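Local coordinates for protein CELL division inhibitor (Pyrococcus furiosus, PDB 1G3Q) that binds ADP and magnesium and probably hydrolyses ATP, as a MinD-type cell division inhibitor of the P-loop NTPase class, at residues 212-217 / 225-230; 74-77 / 82-85; 4-9 / 161-166; 146-151 / 186-191. All blocks are in the same frame, centred on the assembly; numbering follows the deposited sequence.

Contact 1 (212-217 / 225-230); sequences PAVKYK and AFVKLA
Val214, on the single turn of helix 213-216, comes closest in backbone to Phe226 of helix 221-235, their CA atoms 6.5 Å apart, and no hydrogen bond joins the two segments. Pro212 stands at the N-cap of the short turn, where a residue without an N-H costs nothing. Its carbonyl O receives two amides, Lys215 N and Tyr216 N, each at 2.9 Å and from opposite faces of the carbonyl plane, which pins the turn and presents Val214 to the longer helix. The touching is done by one branch of Val214. Its CG2 lies anti to the backbone N (chi1 68° for CG1) and meets CG2 of Val227 at 3.7 Å, the two side chains crossing at about a right angle. The same methyl approaches CB of Phe226 at 4.3 Å, so the valine rests on the root of the phenylalanine and not on its ring. Valine suits this place: its short branches let two helices meet closely with no polar group to satisfy, at a seam that stays partly open to solvent. Phe226 is buried and also packs on Asn22 of helix 16-29 and Ile197 of strand 193-198. Its side chain lies about 4 Å from that of Thr18, an ADP-binding residue, and about 6 Å from the nucleotide itself. This small apolar seam thus joins the C-terminal helices beside the nucleotide pocket of the layered alpha-beta-alpha fold.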
loop_
_atom_site.group_PDB
_atom_site.type_symbol
_atom_site.label_atom_id
_atom_site.label_comp_id
_atom_site.label_asym_id
_atom_site.label_seq_id
_atom_site.Cartn_x
_atom_site.Cartn_y
_atom_site.Cartn_z
ATOM N N PRO A 212 -0.564 5.636 12.123
ATOM C CA PRO A 212 0.198 4.397 11.933
ATOM C C PRO A 212 1.119 4.082 13.106
ATOM O O PRO A 212 1.812 4.962 13.621
ATOM C CB PRO A 212 0.959 4.658 10.637
ATOM C CG PRO A 212 -0.023 5.502 9.859
ATOM C CD PRO A 212 -0.493 6.485 10.921
ATOM N N ALA A 213 1.117 2.818 13.515
ATOM C CA ALA A 213 1.931 2.364 14.634
ATOM C C ALA A 213 3.388 2.796 14.553
ATOM O O ALA A 213 4.015 3.059 15.580
ATOM C CB ALA A 213 1.845 0.847 14.755
ATOM N N VAL A 214 3.932 2.883 13.343
ATOM C CA VAL A 214 5.329 3.266 13.195
ATOM C C VAL A 214 5.600 4.576 13.929
ATOM O O VAL A 214 6.695 4.778 14.451
ATOM C CB VAL A 214 5.739 3.384 11.696
ATOM C CG1 VAL A 214 5.032 4.552 11.039
ATOM C CG2 VAL A 214 7.250 3.534 11.580
ATOM N N LYS A 215 4.601 5.456 13.992
ATOM C CA LYS A 215 4.779 6.721 14.695
ATOM C C LYS A 215 4.050 6.754 16.038
ATOM O O LYS A 215 4.590 7.245 17.027
ATOM C CB LYS A 215 4.305 7.898 13.838
ATOM C CG LYS A 215 4.733 9.250 14.413
ATOM C CD LYS A 215 4.316 10.415 13.524
ATOM C CE LYS A 215 4.779 11.732 14.120
ATOM N NZ LYS A 215 4.314 12.902 13.330
ATOM N N TYR A 216 2.830 6.226 16.071
ATOM C CA TYR A 216 2.023 6.219 17.290
ATOM C C TYR A 216 2.709 5.463 18.434
ATOM O O TYR A 216 2.774 5.960 19.556
ATOM C CB TYR A 216 0.642 5.617 16.987
ATOM C CG TYR A 216 -0.399 5.801 18.080
ATOM C CD1 TYR A 216 -0.596 7.040 18.692
ATOM C CD2 TYR A 216 -1.221 4.743 18.465
ATOM C CE1 TYR A 216 -1.597 7.215 19.665
ATOM C CE2 TYR A 216 -2.216 4.907 19.428
ATOM C CZ TYR A 216 -2.397 6.142 20.024
ATOM O OH TYR A 216 -3.367 6.288 20.995
ATOM N N LYS A 217 3.214 4.263 18.153
ATOM C CA LYS A 217 3.907 3.465 19.171
ATOM C C LYS A 217 5.248 3.038 18.572
ATOM O O LYS A 217 5.443 1.882 18.190
ATOM C CB LYS A 217 3.047 2.255 19.557
ATOM C CG LYS A 217 1.660 2.665 20.067
ATOM C CD LYS A 217 0.821 1.490 20.560
ATOM C CE LYS A 217 1.429 0.858 21.800
ATOM N NZ LYS A 217 0.496 -0.112 22.433
ATOM N N ALA A 225 9.775 -2.964 12.767
ATOM C CA ALA A 225 9.853 -3.751 11.539
ATOM C C ALA A 225 9.562 -2.864 10.326
ATOM O O ALA A 225 10.208 -2.996 9.283
ATOM C CB ALA A 225 8.873 -4.916 11.593
ATOM N N PHE A 226 8.599 -1.954 10.458
ATOM C CA PHE A 226 8.276 -1.062 9.348
ATOM C C PHE A 226 9.400 -0.072 9.057
ATOM O O PHE A 226 9.611 0.310 7.902
ATOM C CB PHE A 226 6.964 -0.314 9.614
ATOM C CG PHE A 226 5.740 -1.087 9.211
ATOM C CD1 PHE A 226 4.782 -1.449 10.150
ATOM C CD2 PHE A 226 5.557 -1.469 7.884
ATOM C CE1 PHE A 226 3.656 -2.181 9.777
ATOM C CE2 PHE A 226 4.436 -2.201 7.496
ATOM C CZ PHE A 226 3.482 -2.559 8.448
ATOM N N VAL A 227 10.115 0.351 10.096
ATOM C CA VAL A 227 11.228 1.274 9.904
ATOM C C VAL A 227 12.297 0.553 9.083
ATOM O O VAL A 227 12.883 1.136 8.173
ATOM C CB VAL A 227 11.834 1.732 11.252
ATOM C CG1 VAL A 227 13.108 2.535 11.007
ATOM C CG2 VAL A 227 10.824 2.593 12.010
ATOM N N LYS A 228 12.533 -0.719 9.403
ATOM C CA LYS A 228 13.515 -1.519 8.675
ATOM C C LYS A 228 13.059 -1.729 7.236
ATOM O O LYS A 228 13.871 -1.688 6.311
ATOM C CB LYS A 228 13.729 -2.874 9.357
ATOM C CG LYS A 228 14.437 -2.776 10.700
ATOM C CD LYS A 228 14.791 -4.148 11.252
ATOM C CE LYS A 228 15.518 -4.032 12.590
ATOM N NZ LYS A 228 15.978 -5.358 13.106
ATOM N N LEU A 229 11.760 -1.946 7.044
ATOM C CA LEU A 229 11.229 -2.129 5.697
ATOM C C LEU A 229 11.502 -0.877 4.866
ATOM O O LEU A 229 11.913 -0.968 3.709
ATOM C CB LEU A 229 9.717 -2.391 5.728
ATOM C CG LEU A 229 9.086 -2.465 4.326
ATOM C CD1 LEU A 229 9.649 -3.676 3.579
ATOM C CD2 LEU A 229 7.570 -2.565 4.424
ATOM N N ALA A 230 11.261 0.290 5.456
ATOM C CA ALA A 230 11.482 1.557 4.769
ATOM C C ALA A 230 12.943 1.663 4.346
ATOM O O ALA A 230 13.251 2.134 3.253
ATOM C CB ALA A 230 11.117 2.719 5.676
#

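Contact 2 (74-77 / 82-85); sequences YMTQ and YVLP
With chi1 at -69°, the ring of Tyr74 stands beside its own backbone N and is carried along the strand toward Pro85, while Val83 places CG1 between its backbone N and carbonyl carbon (chi1 61°), within reach of both Tyr74 and Thr76. CD1 of Tyr74 meets CD of Pro85 at 3.9 Å, the two side chains crossing at about a right angle. The contact uses ring carbons of Tyr74 and the CD and CG methylenes of Pro85, apolar on both sides, while the phenol end lies elsewhere: Tyr74 OH is hydrogen-bonded to Val57 N. At the base of the side chain, CB of Tyr74 sits 4.0 Å from CG1 of Val83, and the same methyl is touched by CG2 of Thr76 at 3.8 Å. Threonine serves both sides of its position, the methyl joining the valine while OG1 is hydrogen-bonded to Val81 O and Phe78 N. These residues belong to a beta hairpin at the edge of the mixed sheet, the short, weakly bonded strand 74-75 running antiparallel to strand 81-84, which in turn lies parallel to strand 34-38. Tyr74 and Val83 form a hydrogen-bonded pair. The bond from Tyr74 N to Val83 O is 2.9 Å long and nearly straight at 172°. In the return bond Val83 N reaches Tyr74 O at 2.9 Å. Tyr82 points to the other face of the sheet, with CD2 of its ring 4.0 Å from CA of Met75 and Tyr74 O near the ring plane at the edge.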
loop_
_atom_site.group_PDB
_atom_site.type_symbol
_atom_site.label_atom_id
_atom_site.label_comp_id
_atom_site.label_asym_id
_atom_site.label_seq_id
_atom_site.Cartn_x
_atom_site.Cartn_y
_atom_site.Cartn_z
ATOM N N TYR A 74 -4.039 15.902 -0.496
ATOM C CA TYR A 74 -4.135 16.500 0.829
ATOM C C TYR A 74 -2.907 16.289 1.691
ATOM O O TYR A 74 -2.149 15.346 1.495
ATOM C CB TYR A 74 -5.334 15.926 1.587
ATOM C CG TYR A 74 -6.674 16.330 1.032
ATOM C CD1 TYR A 74 -7.161 15.773 -0.148
ATOM C CD2 TYR A 74 -7.455 17.288 1.684
ATOM C CE1 TYR A 74 -8.395 16.159 -0.665
ATOM C CE2 TYR A 74 -8.681 17.681 1.177
ATOM C CZ TYR A 74 -9.146 17.112 0.003
ATOM O OH TYR A 74 -10.363 17.504 -0.498
ATOM N N MET A 75 -2.735 17.180 2.661
ATOM C CA MET A 75 -1.636 17.085 3.612
ATOM C C MET A 75 -2.104 16.061 4.637
ATOM O O MET A 75 -3.287 15.717 4.681
ATOM C CB MET A 75 -1.452 18.413 4.355
ATOM C CG MET A 75 -2.610 18.700 5.340
ATOM S SD MET A 75 -2.449 20.164 6.422
ATOM C CE MET A 75 -1.609 19.462 7.864
ATOM N N THR A 76 -1.176 15.573 5.451
ATOM C CA THR A 76 -1.509 14.662 6.536
ATOM C C THR A 76 -0.739 15.269 7.703
ATOM O O THR A 76 0.051 16.194 7.504
ATOM C CB THR A 76 -1.003 13.224 6.309
ATOM O OG1 THR A 76 0.424 13.196 6.428
ATOM C CG2 THR A 76 -1.419 12.718 4.934
ATOM N N GLN A 77 -0.957 14.762 8.908
ATOM C CA GLN A 77 -0.261 15.289 10.075
ATOM C C GLN A 77 1.185 14.798 10.121
ATOM O O GLN A 77 1.927 15.122 11.041
ATOM C CB GLN A 77 -0.985 14.849 11.346
ATOM C CG GLN A 77 -0.847 13.364 11.634
ATOM C CD GLN A 77 -1.897 12.863 12.599
ATOM O OE1 GLN A 77 -3.058 12.667 12.226
ATOM N NE2 GLN A 77 -1.503 12.665 13.848
ATOM N N TYR A 82 1.719 12.936 2.010
ATOM C CA TYR A 82 0.491 13.477 1.459
ATOM C C TYR A 82 -0.400 12.309 1.069
ATOM O O TYR A 82 0.074 11.178 0.934
ATOM C CB TYR A 82 0.803 14.358 0.251
ATOM C CG TYR A 82 1.760 15.473 0.601
ATOM C CD1 TYR A 82 3.126 15.231 0.716
ATOM C CD2 TYR A 82 1.289 16.755 0.883
ATOM C CE1 TYR A 82 4.007 16.238 1.107
ATOM C CE2 TYR A 82 2.158 17.770 1.278
ATOM C CZ TYR A 82 3.514 17.502 1.389
ATOM O OH TYR A 82 4.371 18.494 1.795
ATOM N N VAL A 83 -1.688 12.571 0.904
ATOM C CA VAL A 83 -2.602 11.501 0.544
ATOM C C VAL A 83 -3.561 11.888 -0.575
ATOM O O VAL A 83 -3.966 13.049 -0.702
ATOM C CB VAL A 83 -3.405 11.028 1.793
ATOM C CG1 VAL A 83 -4.220 12.182 2.356
ATOM C CG2 VAL A 83 -4.316 9.841 1.439
ATOM N N LEU A 84 -3.863 10.900 -1.412
ATOM C CA LEU A 84 -4.808 11.023 -2.522
ATOM C C LEU A 84 -5.869 10.041 -2.032
ATOM O O LEU A 84 -5.798 8.845 -2.304
ATOM C CB LEU A 84 -4.167 10.534 -3.830
ATOM C CG LEU A 84 -5.051 10.444 -5.082
ATOM C CD1 LEU A 84 -5.886 11.691 -5.213
ATOM C CD2 LEU A 84 -4.179 10.249 -6.323
ATOM N N PRO A 85 -6.854 10.543 -1.274
ATOM C CA PRO A 85 -7.946 9.760 -0.691
ATOM C C PRO A 85 -9.024 9.239 -1.623
ATOM O O PRO A 85 -9.229 9.756 -2.710
ATOM C CB PRO A 85 -8.518 10.716 0.347
ATOM C CG PRO A 85 -8.453 12.030 -0.397
ATOM C CD PRO A 85 -7.068 11.987 -1.042
#

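Contact 3 (4-9 / 161-166); sequences IISIVS and AGLAIL
Ile5 lays two of its methyls against CD1 of Leu166, with its own CD1 at 3.9 Å and its CG2 at 4.0 Å. The leucine methyl is therefore held by both branches of the isoleucine, and the side chains cross at about a right angle. Setting CG2 anti to the backbone N and CG1 beside it (chi1 -52°) lets both branches of Ile5 reach the same methyl. No backbone bond links the segments, whose closest CA atoms, those of Ile5 and Leu166, are 8.9 Å apart. Strand 136-141 lies between strands 3-8 and 164-173 among the parallel strands of the sheet, and Ile5 and Leu166 both pack on its Glu136. On another side of strand 3-8, CD2 of Leu163 comes to 4.3 Å from OG of Ser6, whose hydroxyl is hydrogen-bonded to Met131 O. Leu163 follows Gly162, which, just past the end of helix 145-160, completes a Schellman motif; its positive phi suits glycine, since a CB there would press on the preceding carbonyl. With the serine's polar atom already occupied elsewhere, what crosses between the segments is dispersion and hydrophobic burial, a contact that depends on shape and not on direction.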
loop_
_atom_site.group_PDB
_atom_site.type_symbol
_atom_site.label_atom_id
_atom_site.label_comp_id
_atom_site.label_asym_id
_atom_site.label_seq_id
_atom_site.Cartn_x
_atom_site.Cartn_y
_atom_site.Cartn_z
ATOM N N ILE A 4 7.037 4.794 -8.263
ATOM C CA ILE A 4 5.643 4.415 -8.060
ATOM C C ILE A 4 5.584 2.934 -7.708
ATOM O O ILE A 4 5.867 2.065 -8.538
ATOM C CB ILE A 4 4.804 4.708 -9.319
ATOM C CG1 ILE A 4 5.041 6.157 -9.763
ATOM C CG2 ILE A 4 3.315 4.502 -9.020
ATOM C CD1 ILE A 4 4.199 6.593 -10.960
ATOM N N ILE A 5 5.217 2.656 -6.464
ATOM C CA ILE A 5 5.158 1.293 -5.966
ATOM C C ILE A 5 3.748 0.819 -5.627
ATOM O O ILE A 5 3.054 1.431 -4.810
ATOM C CB ILE A 5 6.022 1.156 -4.699
ATOM C CG1 ILE A 5 7.433 1.697 -4.969
ATOM C CG2 ILE A 5 6.063 -0.294 -4.256
ATOM C CD1 ILE A 5 8.346 1.679 -3.743
ATOM N N SER A 6 3.331 -0.278 -6.250
ATOM C CA SER A 6 2.014 -0.840 -5.986
ATOM C C SER A 6 2.105 -1.816 -4.815
ATOM O O SER A 6 2.939 -2.724 -4.816
ATOM C CB SER A 6 1.482 -1.568 -7.225
ATOM O OG SER A 6 1.322 -0.675 -8.314
ATOM N N ILE A 7 1.256 -1.613 -3.811
ATOM C CA ILE A 7 1.217 -2.473 -2.630
ATOM C C ILE A 7 0.106 -3.460 -2.954
ATOM O O ILE A 7 -1.067 -3.097 -2.952
ATOM C CB ILE A 7 0.854 -1.665 -1.366
ATOM C CG1 ILE A 7 1.765 -0.437 -1.256
ATOM C CG2 ILE A 7 0.992 -2.538 -0.125
ATOM C CD1 ILE A 7 3.251 -0.758 -1.241
ATOM N N VAL A 8 0.478 -4.709 -3.216
ATOM C CA VAL A 8 -0.496 -5.712 -3.643
ATOM C C VAL A 8 -0.573 -7.000 -2.839
ATOM O O VAL A 8 0.246 -7.256 -1.958
ATOM C CB VAL A 8 -0.212 -6.102 -5.108
ATOM C CG1 VAL A 8 -0.058 -4.845 -5.957
ATOM C CG2 VAL A 8 1.067 -6.940 -5.184
ATOM N N SER A 9 -1.569 -7.815 -3.173
ATOM C CA SER A 9 -1.769 -9.097 -2.510
ATOM C C SER A 9 -2.721 -9.995 -3.285
ATOM O O SER A 9 -3.482 -9.533 -4.142
ATOM C CB SER A 9 -2.319 -8.895 -1.100
ATOM O OG SER A 9 -2.454 -10.141 -0.442
ATOM N N ALA A 161 3.584 -8.011 -16.808
ATOM C CA ALA A 161 3.019 -6.735 -17.233
ATOM C C ALA A 161 4.095 -5.656 -17.332
ATOM O O ALA A 161 3.839 -4.557 -17.824
ATOM C CB ALA A 161 1.922 -6.299 -16.267
ATOM N N GLY A 162 5.296 -5.970 -16.855
ATOM C CA GLY A 162 6.384 -5.011 -16.929
ATOM C C GLY A 162 6.844 -4.387 -15.622
ATOM O O GLY A 162 7.825 -3.645 -15.610
ATOM N N LEU A 163 6.156 -4.676 -14.522
ATOM C CA LEU A 163 6.538 -4.109 -13.231
ATOM C C LEU A 163 7.723 -4.811 -12.581
ATOM O O LEU A 163 7.861 -6.033 -12.659
ATOM C CB LEU A 163 5.361 -4.145 -12.248
ATOM C CG LEU A 163 4.147 -3.248 -12.492
ATOM C CD1 LEU A 163 3.304 -3.802 -13.632
ATOM C CD2 LEU A 163 3.320 -3.171 -11.208
ATOM N N ALA A 164 8.571 -4.023 -11.927
ATOM C CA ALA A 164 9.728 -4.553 -11.220
ATOM C C ALA A 164 9.234 -5.043 -9.864
ATOM O O ALA A 164 8.695 -4.260 -9.073
ATOM C CB ALA A 164 10.774 -3.460 -11.034
ATOM N N ILE A 165 9.398 -6.335 -9.600
ATOM C CA ILE A 165 8.953 -6.906 -8.337
ATOM C C ILE A 165 10.055 -6.764 -7.296
ATOM O O ILE A 165 11.059 -7.481 -7.328
ATOM C CB ILE A 165 8.594 -8.396 -8.490
ATOM C CG1 ILE A 165 7.748 -8.606 -9.751
ATOM C CG2 ILE A 165 7.840 -8.872 -7.256
ATOM C CD1 ILE A 165 6.470 -7.775 -9.807
ATOM N N LEU A 166 9.858 -5.830 -6.372
ATOM C CA LEU A 166 10.827 -5.554 -5.317
ATOM C C LEU A 166 11.032 -6.733 -4.380
ATOM O O LEU A 166 12.147 -6.989 -3.921
ATOM C CB LEU A 166 10.369 -4.345 -4.500
ATOM C CG LEU A 166 10.196 -3.023 -5.244
ATOM C CD1 LEU A 166 9.641 -1.971 -4.292
ATOM C CD2 LEU A 166 11.532 -2.577 -5.809
#

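Contact 4 (146-151 / 186-191); sequences SCLTDT and EDVMEV
Helices 145-160 and 182-189 pack together beside the parallel strands of the sheet, and their meeting centres on Leu148 and Met189, whose CA atoms are 6.4 Å apart. The sulfur of Met189 does most of the touching. SD lies 3.7 Å from CD2 of Leu148 and 3.4 Å from the backbone O of the same residue, and the two side chains cross at about a right angle. Bends at chi2 (-55°) and chi3 (-71°) fold the methionine back so that its end comes nearer helix 145-160 than its CB direction would suggest, and CE reaches CG2 of Thr151 at 4.0 Å. An unbranched, flexible side chain suits such a curved path. The helices come before and after strand 164-173 in the chain, and its Phe168 also packs on Met189. One residue earlier on helix 182-189, CG1 of Val188 meets CB of Leu148 at 4.2 Å. Thr151 works on two fronts: the methyl faces Met189, while OG1 donates to Cys147 O at 2.7 Å, from the face of that carbonyl opposite Thr151 N. The same hydroxyl is hydrogen-bonded to Gly10 N, at the start of the P-loop; Thr151 lies about 6 Å, side chain to side chain, from Thr14, an ADP-binding residue.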
loop_
_atom_site.group_PDB
_atom_site.type_symbol
_atom_site.label_atom_id
_atom_site.label_comp_id
_atom_site.label_asym_id
_atom_site.label_seq_id
_atom_site.Cartn_x
_atom_site.Cartn_y
_atom_site.Cartn_z
ATOM N N SER A 146 -1.903 -20.829 0.959
ATOM C CA SER A 146 -2.850 -20.373 -0.052
ATOM C C SER A 146 -2.665 -18.882 -0.334
ATOM O O SER A 146 -2.770 -18.434 -1.476
ATOM C CB SER A 146 -4.287 -20.646 0.404
ATOM O OG SER A 146 -4.542 -20.058 1.669
ATOM N N CYS A 147 -2.386 -18.115 0.711
ATOM C CA CYS A 147 -2.184 -16.683 0.550
ATOM C C CYS A 147 -0.862 -16.449 -0.174
ATOM O O CYS A 147 -0.750 -15.560 -1.012
ATOM C CB CYS A 147 -2.172 -15.992 1.914
ATOM S SG CYS A 147 -2.096 -14.186 1.812
ATOM N N LEU A 148 0.139 -17.261 0.148
ATOM C CA LEU A 148 1.445 -17.140 -0.488
ATOM C C LEU A 148 1.350 -17.447 -1.981
ATOM O O LEU A 148 1.793 -16.654 -2.815
ATOM C CB LEU A 148 2.449 -18.092 0.166
ATOM C CG LEU A 148 2.842 -17.817 1.619
ATOM C CD1 LEU A 148 3.690 -18.964 2.144
ATOM C CD2 LEU A 148 3.604 -16.502 1.710
ATOM N N THR A 149 0.767 -18.597 -2.315
ATOM C CA THR A 149 0.629 -18.999 -3.710
ATOM C C THR A 149 -0.229 -18.018 -4.506
ATOM O O THR A 149 0.082 -17.706 -5.653
ATOM C CB THR A 149 0.034 -20.428 -3.835
ATOM O OG1 THR A 149 -1.233 -20.490 -3.169
ATOM C CG2 THR A 149 0.970 -21.445 -3.209
ATOM N N ASP A 150 -1.305 -17.527 -3.901
ATOM C CA ASP A 150 -2.169 -16.572 -4.586
ATOM C C ASP A 150 -1.414 -15.277 -4.866
ATOM O O ASP A 150 -1.466 -14.746 -5.975
ATOM C CB ASP A 150 -3.415 -16.278 -3.742
ATOM C CG ASP A 150 -4.459 -17.375 -3.847
ATOM O OD1 ASP A 150 -4.136 -18.447 -4.401
ATOM O OD2 ASP A 150 -5.596 -17.167 -3.374
ATOM N N THR A 151 -0.705 -14.775 -3.858
ATOM C CA THR A 151 0.058 -13.539 -4.006
ATOM C C THR A 151 1.175 -13.738 -5.026
ATOM O O THR A 151 1.503 -12.835 -5.794
ATOM C CB THR A 151 0.662 -13.097 -2.661
ATOM O OG1 THR A 151 -0.391 -12.923 -1.702
ATOM C CG2 THR A 151 1.413 -11.784 -2.821
ATOM N N GLU A 186 9.874 -17.473 1.989
ATOM C CA GLU A 186 10.662 -16.907 0.902
ATOM C C GLU A 186 10.922 -17.982 -0.144
ATOM O O GLU A 186 10.865 -17.720 -1.344
ATOM C CB GLU A 186 11.991 -16.363 1.426
ATOM C CG GLU A 186 12.869 -15.739 0.353
ATOM C CD GLU A 186 14.114 -15.088 0.924
ATOM O OE1 GLU A 186 14.899 -15.790 1.599
ATOM O OE2 GLU A 186 14.311 -13.876 0.701
ATOM N N ASP A 187 11.202 -19.193 0.323
ATOM C CA ASP A 187 11.462 -20.320 -0.565
ATOM C C ASP A 187 10.245 -20.557 -1.455
ATOM O O ASP A 187 10.377 -20.965 -2.608
ATOM C CB ASP A 187 11.773 -21.576 0.262
ATOM C CG ASP A 187 12.073 -22.796 -0.602
ATOM O OD1 ASP A 187 12.896 -22.686 -1.536
ATOM O OD2 ASP A 187 11.491 -23.871 -0.337
ATOM N N VAL A 188 9.060 -20.281 -0.917
ATOM C CA VAL A 188 7.815 -20.460 -1.658
ATOM C C VAL A 188 7.536 -19.310 -2.621
ATOM O O VAL A 188 7.245 -19.530 -3.796
ATOM C CB VAL A 188 6.608 -20.581 -0.698
ATOM C CG1 VAL A 188 5.310 -20.608 -1.489
ATOM C CG2 VAL A 188 6.741 -21.836 0.145
ATOM N N MET A 189 7.628 -18.085 -2.112
ATOM C CA MET A 189 7.368 -16.886 -2.904
ATOM C C MET A 189 8.225 -16.724 -4.156
ATOM O O MET A 189 7.750 -16.215 -5.172
ATOM C CB MET A 189 7.520 -15.644 -2.027
ATOM C CG MET A 189 6.443 -15.511 -0.968
ATOM S SD MET A 189 4.793 -15.544 -1.705
ATOM C CE MET A 189 4.758 -13.948 -2.515
ATOM N N GLU A 190 9.482 -17.146 -4.079
ATOM C CA GLU A 190 10.404 -17.037 -5.206
ATOM C C GLU A 190 10.904 -15.609 -5.420
ATOM O O GLU A 190 11.545 -15.311 -6.429
ATOM C CB GLU A 190 9.755 -17.556 -6.494
ATOM C CG GLU A 190 9.456 -19.047 -6.477
ATOM C CD GLU A 190 9.083 -19.584 -7.846
ATOM O OE1 GLU A 190 8.062 -19.136 -8.413
ATOM O OE2 GLU A 190 9.820 -20.453 -8.356
ATOM N N VAL A 191 10.598 -14.728 -4.472
ATOM C CA VAL A 191 11.047 -13.341 -4.533
ATOM C C VAL A 191 11.646 -12.991 -3.174
ATOM O O VAL A 191 11.292 -13.593 -2.161
ATOM C CB VAL A 191 9.890 -12.369 -4.857
ATOM C CG1 VAL A 191 9.403 -12.606 -6.278
ATOM C CG2 VAL A 191 8.755 -12.553 -3.861
#

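From the N terminus, strand 3-8 opens contact 3, which closes only at 161-166 and so spans more than half of the chain. Contact 2 falls wholly within that span, a short hairpin closed at the far edge of the same sheet. Contact 4 opens at 146-151, before contact 3 has closed, and ends at 186-191, so these two cross; they touch through Ser9 with Thr151 and Ile165 with Val191, tying strands 3-8 and 164-173 to the helices beside them. Contact 1 follows in series, its two C-terminal helices separated by a brief loop and helix start. It meets contact 2 where Lys215 NZ packs near Gln77 O, without a bond, bringing the C-terminal region up to the hairpin's loop.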